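Allergen Aed a 2 (Aedes aegypti, PDB 3DXL) binds and sequesters biogenic amines and eicosanoids, including serotonin, histamine, noradrenaline and cysteinyl leukotrienes, in separate pockets, and so helps female mosquitoes feed on vertebrate blood. Local coordinates at residues Arg15-Asn20 with Ala32-Trp37; Asn230-Lys235 with Tyr248-Glu253. All blocks are in the same frame, centred on the assembly; numbering follows the deposited sequence. Where two conformers were deposited one is given.

Contact 1. Residues Arg15-Asn20 with Ala32-Trp37; sequences RCMEDN and AKWKEW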
ATOM      1  N   ARG A  15      -5.503  -2.008  -3.694  1.00  9.18           N
ATOM      2  CA  ARG A  15      -5.437  -3.285  -2.982  1.00  9.08           C
ATOM      3  C   ARG A  15      -6.841  -3.845  -2.743  1.00  9.13           C
ATOM      4  O   ARG A  15      -7.104  -5.024  -2.976  1.00  8.99           O
ATOM      5  CB  ARG A  15      -4.669  -3.160  -1.662  1.00  9.35           C
ATOM      6  CG  ARG A  15      -4.736  -4.385  -0.747  1.00  9.37           C
ATOM      7  CD  ARG A  15      -4.183  -5.676  -1.379  1.00 10.55           C
ATOM      8  NE  ARG A  15      -2.785  -5.559  -1.797  1.00  9.66           N
ATOM      9  CZ  ARG A  15      -1.747  -5.731  -0.987  1.00  9.57           C
ATOM     10  NH1 ARG A  15      -1.919  -6.057   0.291  1.00  9.91           N
ATOM     11  NH2 ARG A  15      -0.519  -5.586  -1.468  1.00  8.73           N
ATOM     12  N   CYS A  16      -7.751  -2.991  -2.290  1.00  9.31           N
ATOM     13  CA  CYS A  16      -9.102  -3.442  -2.012  1.00  9.40           C
ATOM     14  C   CYS A  16      -9.828  -3.872  -3.287  1.00  9.09           C
ATOM     15  O   CYS A  16     -10.587  -4.846  -3.267  1.00  9.29           O
ATOM     16  CB  CYS A  16      -9.857  -2.354  -1.263  1.00  9.61           C
ATOM     17  SG  CYS A  16      -9.275  -2.164   0.438  1.00 11.08           S
ATOM     18  N   MET A  17      -9.565  -3.196  -4.409  1.00  9.16           N
ATOM     19  CA  MET A  17     -10.137  -3.635  -5.676  0.50  9.47           C
ATOM     20  C   MET A  17      -9.527  -4.958  -6.122  1.00  9.69           C
ATOM     21  O   MET A  17     -10.246  -5.859  -6.553  1.00  9.86           O
ATOM     22  CB  MET A  17      -9.991  -2.573  -6.759  0.50  9.50           C
ATOM     23  CG  MET A  17     -10.932  -1.408  -6.540  0.50  9.94           C
ATOM     24  SD  MET A  17     -11.031  -0.300  -7.943  0.50  9.58           S
ATOM     25  CE  MET A  17      -9.466   0.556  -7.754  0.50  9.61           C
ATOM     26  N   GLU A  18      -8.201  -5.094  -5.992  1.00  9.62           N
ATOM     27  CA  GLU A  18      -7.532  -6.342  -6.372  1.00  9.96           C
ATOM     28  C   GLU A  18      -8.129  -7.534  -5.624  1.00  9.95           C
ATOM     29  O   GLU A  18      -8.358  -8.596  -6.208  1.00 10.30           O
ATOM     30  CB  GLU A  18      -6.024  -6.234  -6.137  1.00 10.36           C
ATOM     31  CG  GLU A  18      -5.247  -7.419  -6.717  1.00 10.14           C
ATOM     32  CD  GLU A  18      -3.747  -7.251  -6.625  1.00 10.76           C
ATOM     33  OE1 GLU A  18      -3.239  -6.145  -6.879  1.00 11.07           O
ATOM     34  OE2 GLU A  18      -3.062  -8.245  -6.329  1.00 13.60           O
ATOM     35  N   ASP A  19      -8.412  -7.334  -4.340  1.00  9.96           N
ATOM     36  CA  ASP A  19      -8.911  -8.417  -3.505  1.00 10.67           C
ATOM     37  C   ASP A  19     -10.405  -8.717  -3.660  1.00 10.31           C
ATOM     38  O   ASP A  19     -10.866  -9.780  -3.233  1.00 11.47           O
ATOM     39  CB  ASP A  19      -8.593  -8.134  -2.039  1.00 11.16           C
ATOM     40  CG  ASP A  19      -7.128  -8.336  -1.709  1.00 12.40           C
ATOM     41  OD1 ASP A  19      -6.392  -8.947  -2.517  1.00 13.19           O
ATOM     42  OD2 ASP A  19      -6.725  -7.885  -0.625  1.00 13.73           O
ATOM     43  N   ASN A  20     -11.166  -7.785  -4.238  1.00  9.98           N
ATOM     44  CA  ASN A  20     -12.625  -7.902  -4.217  1.00 10.42           C
ATOM     45  C   ASN A  20     -13.336  -7.867  -5.556  1.00 10.76           C
ATOM     46  O   ASN A  20     -14.499  -8.262  -5.639  1.00 11.28           O
ATOM     47  CB  ASN A  20     -13.218  -6.887  -3.241  1.00 10.74           C
ATOM     48  CG  ASN A  20     -12.846  -7.196  -1.817  1.00 11.37           C
ATOM     49  OD1 ASN A  20     -13.356  -8.154  -1.227  1.00 13.13           O
ATOM     50  ND2 ASN A  20     -11.928  -6.418  -1.261  1.00 11.23           N
ATOM     51  N   ALA A  32     -14.832   0.048 -13.395  1.00 13.42           N
ATOM     52  CA  ALA A  32     -15.125   1.377 -13.933  1.00 14.05           C
ATOM     53  C   ALA A  32     -15.898   2.253 -12.951  1.00 14.25           C
ATOM     54  O   ALA A  32     -15.671   3.462 -12.885  1.00 14.78           O
ATOM     55  CB  ALA A  32     -15.874   1.265 -15.250  1.00 14.58           C
ATOM     56  N   LYS A  33     -16.819   1.642 -12.207  1.00 14.13           N
ATOM     57  CA  LYS A  33     -17.612   2.353 -11.206  1.00 14.99           C
ATOM     58  C   LYS A  33     -16.815   2.611  -9.937  1.00 14.27           C
ATOM     59  O   LYS A  33     -16.734   3.751  -9.463  1.00 14.37           O
ATOM     60  CB  LYS A  33     -18.877   1.567 -10.877  1.00 15.01           C
ATOM     61  CG  LYS A  33     -19.911   1.593 -11.990  1.00 16.93           C
ATOM     62  CD  LYS A  33     -21.174   0.815 -11.634  1.00 18.13           C
ATOM     63  CE  LYS A  33     -21.037  -0.671 -11.943  1.00 22.19           C
ATOM     64  NZ  LYS A  33     -22.355  -1.366 -11.976  1.00 24.18           N
ATOM     65  N   TRP A  34     -16.224   1.561  -9.372  1.00 13.79           N
ATOM     66  CA  TRP A  34     -15.509   1.711  -8.108  1.00 14.01           C
ATOM     67  C   TRP A  34     -14.382   2.745  -8.193  1.00 15.04           C
ATOM     68  O   TRP A  34     -14.174   3.518  -7.256  1.00 15.33           O
ATOM     69  CB  TRP A  34     -14.949   0.374  -7.621  1.00 13.21           C
ATOM     70  CG  TRP A  34     -15.953  -0.723  -7.396  1.00 12.20           C
ATOM     71  CD1 TRP A  34     -17.324  -0.652  -7.501  1.00 12.00           C
ATOM     72  CD2 TRP A  34     -15.650  -2.074  -7.024  1.00 11.48           C
ATOM     73  NE1 TRP A  34     -17.876  -1.881  -7.216  1.00 11.32           N
ATOM     74  CE2 TRP A  34     -16.874  -2.770  -6.918  1.00 12.00           C
ATOM     75  CE3 TRP A  34     -14.458  -2.760  -6.750  1.00 11.95           C
ATOM     76  CZ2 TRP A  34     -16.939  -4.123  -6.566  1.00 12.06           C
ATOM     77  CZ3 TRP A  34     -14.522  -4.105  -6.402  1.00 12.04           C
ATOM     78  CH2 TRP A  34     -15.753  -4.771  -6.310  1.00 11.94           C
ATOM     79  N   LYS A  35     -13.675   2.768  -9.320  1.00 16.29           N
ATOM     80  CA  LYS A  35     -12.594   3.747  -9.540  1.00 17.65           C
ATOM     81  C   LYS A  35     -13.072   5.175  -9.375  1.00 17.96           C
ATOM     82  O   LYS A  35     -12.307   6.036  -8.931  1.00 18.42           O
ATOM     83  CB  LYS A  35     -11.990   3.616 -10.938  1.00 18.25           C
ATOM     84  CG  LYS A  35     -11.102   2.426 -11.143  1.00 20.55           C
ATOM     85  CD  LYS A  35     -10.283   2.580 -12.419  1.00 23.50           C
ATOM     86  CE  LYS A  35     -11.031   3.332 -13.516  1.00 24.76           C
ATOM     87  NZ  LYS A  35     -10.174   3.507 -14.722  1.00 26.92           N
ATOM     88  N   GLU A  36     -14.325   5.412  -9.757  1.00 17.88           N
ATOM     89  CA  GLU A  36     -14.923   6.743  -9.760  1.00 18.12           C
ATOM     90  C   GLU A  36     -15.721   7.029  -8.487  1.00 17.51           C
ATOM     91  O   GLU A  36     -16.530   7.966  -8.449  1.00 17.89           O
ATOM     92  CB  GLU A  36     -15.810   6.916 -11.000  1.00 18.96           C
ATOM     93  CG  GLU A  36     -15.089   6.708 -12.344  1.00 21.21           C
ATOM     94  CD  GLU A  36     -13.855   7.586 -12.523  1.00 23.71           C
ATOM     95  OE1 GLU A  36     -13.931   8.799 -12.232  1.00 25.72           O
ATOM     96  OE2 GLU A  36     -12.809   7.065 -12.970  1.00 25.77           O
ATOM     97  N   TRP A  37     -15.487   6.227  -7.448  1.00 16.53           N
ATOM     98  CA  TRP A  37     -16.174   6.384  -6.162  1.00 15.55           C
ATOM     99  C   TRP A  37     -17.682   6.087  -6.257  1.00 15.16           C
ATOM    100  O   TRP A  37     -18.486   6.597  -5.477  1.00 15.15           O
ATOM    101  CB  TRP A  37     -15.887   7.771  -5.563  1.00 15.48           C
ATOM    102  CG  TRP A  37     -14.496   7.906  -4.997  1.00 14.78           C
ATOM    103  CD1 TRP A  37     -13.303   7.778  -5.673  1.00 15.24           C
ATOM    104  CD2 TRP A  37     -14.156   8.197  -3.643  1.00 14.24           C
ATOM    105  NE1 TRP A  37     -12.254   7.970  -4.810  1.00 15.56           N
ATOM    106  CE2 TRP A  37     -12.744   8.226  -3.557  1.00 14.25           C
ATOM    107  CE3 TRP A  37     -14.908   8.430  -2.484  1.00 13.54           C
ATOM    108  CZ2 TRP A  37     -12.075   8.492  -2.359  1.00 14.97           C
ATOM    109  CZ3 TRP A  37     -14.247   8.689  -1.297  1.00 14.88           C
ATOM    110  CH2 TRP A  37     -12.840   8.709  -1.239  1.00 15.10           C
TER
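Met17 and Trp34 pack against each other where the C-terminal part of helix 6-20 meets that of helix 27-34, in the N-terminal odorant-binding-protein-like domain of this D7 protein. The tight part is the indole edge: Met17 CG lies in the ring plane, 3.8 Å from Trp34 CE3, while Met17 SD runs on past the ring to 4.0 Å from Trp34 CB, the methionine and the indole running antiparallel alongside each other. The far end of the same edge abuts backbone, with Asn20 O 3.8 Å from Trp34 CH2. Outside the pair, Phe50 of helix 45-58 stacks on the indole, and Trp34 NE1 is satisfied by the carbonyl of Glu40. The loose side is at Lys35, where the methionine chain, bent at its last torsion (chi3 -76°), brings Met17 CE only to 4.2 Å from Lys35 CG; the lysine chain carries its ammonium on beyond the methionine, on the solvent side. Just beyond, a Schellman motif ends helix 27-34, with Trp37 at positive phi as its C-prime residue; Trp37 binds leukotriene E4, which places this turn beside the lipid site. The Asn20 side chain folds back over the last turn of its helix: Asn20 ND2 donates to a lone pair of Cys16 O at 2.9 Å, the acceptor oxygen lying only 14° out of the Asn20 amide plane.

Contact 2. Residues Asn230-Lys235 with Tyr248-Glu253; sequences NDCKSK and YKCLVE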
ATOM      1  N   ASN A 230       9.673 -16.345  11.756  1.00 15.34           N
ATOM      2  CA  ASN A 230       9.569 -16.571  13.198  1.00 16.81           C
ATOM      3  C   ASN A 230      10.950 -16.506  13.850  1.00 17.05           C
ATOM      4  O   ASN A 230      11.118 -15.870  14.897  1.00 17.20           O
ATOM      5  CB  ASN A 230       8.855 -17.893  13.513  1.00 17.43           C
ATOM      6  CG  ASN A 230       7.340 -17.818  13.295  1.00 18.26           C
ATOM      7  OD1 ASN A 230       6.757 -16.733  13.257  1.00 20.75           O
ATOM      8  ND2 ASN A 230       6.706 -18.974  13.144  1.00 20.53           N
ATOM      9  N   ASP A 231      11.937 -17.145  13.218  0.50 17.52           N
ATOM     10  CA  ASP A 231      13.319 -17.087  13.691  0.50 18.14           C
ATOM     11  C   ASP A 231      13.885 -15.667  13.614  0.50 17.82           C
ATOM     12  O   ASP A 231      14.516 -15.203  14.559  0.50 18.03           O
ATOM     13  CB  ASP A 231      14.207 -18.069  12.921  0.50 18.63           C
ATOM     14  CG  ASP A 231      14.175 -19.476  13.501  0.50 20.01           C
ATOM     15  OD1 ASP A 231      13.228 -19.810  14.247  0.50 21.79           O
ATOM     16  OD2 ASP A 231      15.109 -20.253  13.211  0.50 21.96           O
ATOM     17  N   CYS A 232      13.637 -14.976  12.502  1.00 17.49           N
ATOM     18  CA  CYS A 232      14.077 -13.580  12.342  1.00 17.72           C
ATOM     19  C   CYS A 232      13.452 -12.687  13.417  1.00 17.79           C
ATOM     20  O   CYS A 232      14.124 -11.818  13.979  1.00 17.21           O
ATOM     21  CB  CYS A 232      13.707 -13.021  10.960  1.00 17.40           C
ATOM     22  SG  CYS A 232      14.434 -13.848   9.514  1.00 18.63           S
ATOM     23  N   LYS A 233      12.165 -12.917  13.695  1.00 18.38           N
ATOM     24  CA  LYS A 233      11.438 -12.152  14.709  1.00 19.57           C
ATOM     25  C   LYS A 233      11.981 -12.415  16.106  1.00 20.09           C
ATOM     26  O   LYS A 233      12.024 -11.508  16.930  1.00 20.33           O
ATOM     27  CB  LYS A 233       9.931 -12.433  14.647  1.00 19.57           C
ATOM     28  CG  LYS A 233       9.117 -11.605  15.639  1.00 21.28           C
ATOM     29  CD  LYS A 233       7.737 -11.234  15.110  1.00 23.43           C
ATOM     30  CE  LYS A 233       7.172 -10.037  15.870  1.00 24.37           C
ATOM     31  NZ  LYS A 233       7.333 -10.147  17.351  1.00 26.86           N
ATOM     32  N   SER A 234      12.408 -13.651  16.359  1.00 21.06           N
ATOM     33  CA  SER A 234      12.987 -14.020  17.656  1.00 22.11           C
ATOM     34  C   SER A 234      14.300 -13.278  17.933  1.00 22.53           C
ATOM     35  O   SER A 234      14.730 -13.181  19.086  1.00 22.92           O
ATOM     36  CB  SER A 234      13.175 -15.538  17.769  1.00 22.26           C
ATOM     37  OG  SER A 234      14.316 -15.980  17.054  1.00 23.65           O
ATOM     38  N   LYS A 235      14.911 -12.745  16.872  1.00 22.94           N
ATOM     39  CA  LYS A 235      16.160 -11.986  16.964  1.00 23.53           C
ATOM     40  C   LYS A 235      16.000 -10.529  16.517  1.00 23.39           C
ATOM     41  O   LYS A 235      16.976  -9.847  16.204  1.00 23.37           O
ATOM     42  CB  LYS A 235      17.264 -12.683  16.163  1.00 24.15           C
ATOM     43  CG  LYS A 235      17.828 -13.924  16.849  1.00 25.74           C
ATOM     44  CD  LYS A 235      18.692 -14.753  15.912  1.00 27.65           C
ATOM     45  CE  LYS A 235      17.844 -15.649  15.025  1.00 28.86           C
ATOM     46  NZ  LYS A 235      18.672 -16.571  14.194  1.00 29.39           N
ATOM     47  N   TYR A 248      14.970  -7.524   6.051  1.00  9.89           N
ATOM     48  CA  TYR A 248      15.519  -7.646   4.702  1.00  9.70           C
ATOM     49  C   TYR A 248      16.784  -8.521   4.685  1.00  9.98           C
ATOM     50  O   TYR A 248      16.865  -9.496   3.933  1.00  9.66           O
ATOM     51  CB  TYR A 248      15.798  -6.259   4.121  1.00  9.89           C
ATOM     52  CG  TYR A 248      16.456  -6.287   2.764  1.00 10.08           C
ATOM     53  CD1 TYR A 248      15.735  -6.640   1.627  1.00  9.75           C
ATOM     54  CD2 TYR A 248      17.819  -5.992   2.619  1.00  9.86           C
ATOM     55  CE1 TYR A 248      16.347  -6.680   0.365  1.00  9.98           C
ATOM     56  CE2 TYR A 248      18.435  -6.027   1.368  1.00  9.88           C
ATOM     57  CZ  TYR A 248      17.695  -6.371   0.252  1.00  9.83           C
ATOM     58  OH  TYR A 248      18.284  -6.412  -0.991  1.00 10.53           O
ATOM     59  N   LYS A 249      17.739  -8.174   5.543  1.00 10.18           N
ATOM     60  CA  LYS A 249      18.993  -8.919   5.648  1.00 10.97           C
ATOM     61  C   LYS A 249      18.728 -10.382   6.005  1.00 11.68           C
ATOM     62  O   LYS A 249      19.286 -11.295   5.393  1.00 11.86           O
ATOM     63  CB  LYS A 249      19.864  -8.269   6.709  1.00 10.97           C
ATOM     64  CG  LYS A 249      21.146  -9.032   7.028  1.00 11.45           C
ATOM     65  CD  LYS A 249      22.016  -8.248   7.981  1.00 13.24           C
ATOM     66  CE  LYS A 249      23.219  -9.059   8.475  1.00 13.70           C
ATOM     67  NZ  LYS A 249      24.245  -9.335   7.416  1.00 14.62           N
ATOM     68  N   CYS A 250      17.867 -10.599   6.996  1.00 13.11           N
ATOM     69  CA  CYS A 250      17.546 -11.939   7.449  1.00 13.03           C
ATOM     70  C   CYS A 250      16.987 -12.786   6.310  1.00 12.70           C
ATOM     71  O   CYS A 250      17.440 -13.902   6.079  1.00 13.10           O
ATOM     72  CB  CYS A 250      16.569 -11.883   8.619  1.00 13.97           C
ATOM     73  SG  CYS A 250      16.433 -13.404   9.571  1.00 17.38           S
ATOM     74  N   LEU A 251      16.018 -12.242   5.574  1.00 11.89           N
ATOM     75  CA  LEU A 251      15.417 -12.962   4.462  1.00 11.58           C
ATOM     76  C   LEU A 251      16.433 -13.266   3.360  1.00 11.20           C
ATOM     77  O   LEU A 251      16.484 -14.389   2.853  1.00 12.06           O
ATOM     78  CB  LEU A 251      14.220 -12.192   3.901  1.00 11.61           C
ATOM     79  CG  LEU A 251      12.961 -12.276   4.773  1.00 12.27           C
ATOM     80  CD1 LEU A 251      12.016 -11.130   4.461  1.00 13.35           C
ATOM     81  CD2 LEU A 251      12.278 -13.611   4.574  1.00 13.13           C
ATOM     82  N   VAL A 252      17.233 -12.262   3.005  1.00 11.16           N
ATOM     83  CA  VAL A 252      18.229 -12.387   1.936  1.00 11.78           C
ATOM     84  C   VAL A 252      19.300 -13.443   2.246  1.00 11.49           C
ATOM     85  O   VAL A 252      19.853 -14.062   1.335  1.00 11.95           O
ATOM     86  CB  VAL A 252      18.868 -10.998   1.606  1.00 11.94           C
ATOM     87  CG1 VAL A 252      20.125 -11.136   0.728  1.00 13.43           C
ATOM     88  CG2 VAL A 252      17.842 -10.104   0.929  1.00 12.95           C
ATOM     89  N   GLU A 253      19.571 -13.649   3.531  1.00 11.25           N
ATOM     90  CA  GLU A 253      20.602 -14.586   3.972  1.00 11.83           C
ATOM     91  C   GLU A 253      20.042 -15.934   4.420  1.00 12.12           C
ATOM     92  O   GLU A 253      20.806 -16.825   4.796  1.00 13.01           O
ATOM     93  CB  GLU A 253      21.426 -13.919   5.072  1.00 11.87           C
ATOM     94  CG  GLU A 253      22.198 -12.699   4.541  1.00 12.75           C
ATOM     95  CD  GLU A 253      22.889 -11.858   5.609  1.00 12.23           C
ATOM     96  OE1 GLU A 253      22.869 -12.229   6.802  1.00 14.76           O
ATOM     97  OE2 GLU A 253      23.454 -10.803   5.244  1.00 13.38           O
TER
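Cys232 and Cys250 reach toward each other from helices 223-234 and 243-253 and close a disulfide, their SG atoms 2.0 Å apart. The bond is turned close to a right angle (chi3 -90°), which sets the two CB-SG arms nearly perpendicular when sighted along the S-S bond. The arms leave their helices differently: Cys232 SG stands anti to its carbonyl carbon (chi1 -62°), whereas Cys250 SG stands opposite the backbone nitrogen (chi1 -164°). Joined in this way, the backbones come as near as 6.2 Å between Cys232 CA and Cys250 CA, the covalent link being the whole of the close contact between the two segments. Polar side chains instead bond within their own helices. Glu253 OE2, one turn on from Lys249, accepts from Lys249 NZ through its syn lone pair, in a salt bridge of 2.7 Å, and Ser234 OG turns back to Asp231 O. The disulfide thus ties together two consecutive helices of the C-terminal odorant-binding-protein-like domain, away from its amine site. Tyr247 of helix 243-253 also touches Cys232, His246 NE2 is hydrogen-bonded to Cys232 O, and Tyr248, Leu251 and Val252 pack on Phe260 of helix 257-271.

How the contacts relate
Each contact pairs two helices that follow one another in the chain, contact 1 in the N-terminal and contact 2 in the C-terminal odorant-binding-protein-like domain, with centres about 34 Å apart on opposite sides of the chain's centre. Both are partly buried, but contact 1 lies nearer the middle, its centre about 14 Å from the centre of the chain, against about 22 Å for contact 2. Their chemistry differs as well: 15-20 with 32-37 relies on noncovalent packing at an indole edge, its cysteine being bonded elsewhere, to Cys53, whereas 230-235 with 248-253 is held by its own disulfide. Contact 1 includes a leukotriene-binding residue; contact 2 lies away from the known ligand sites.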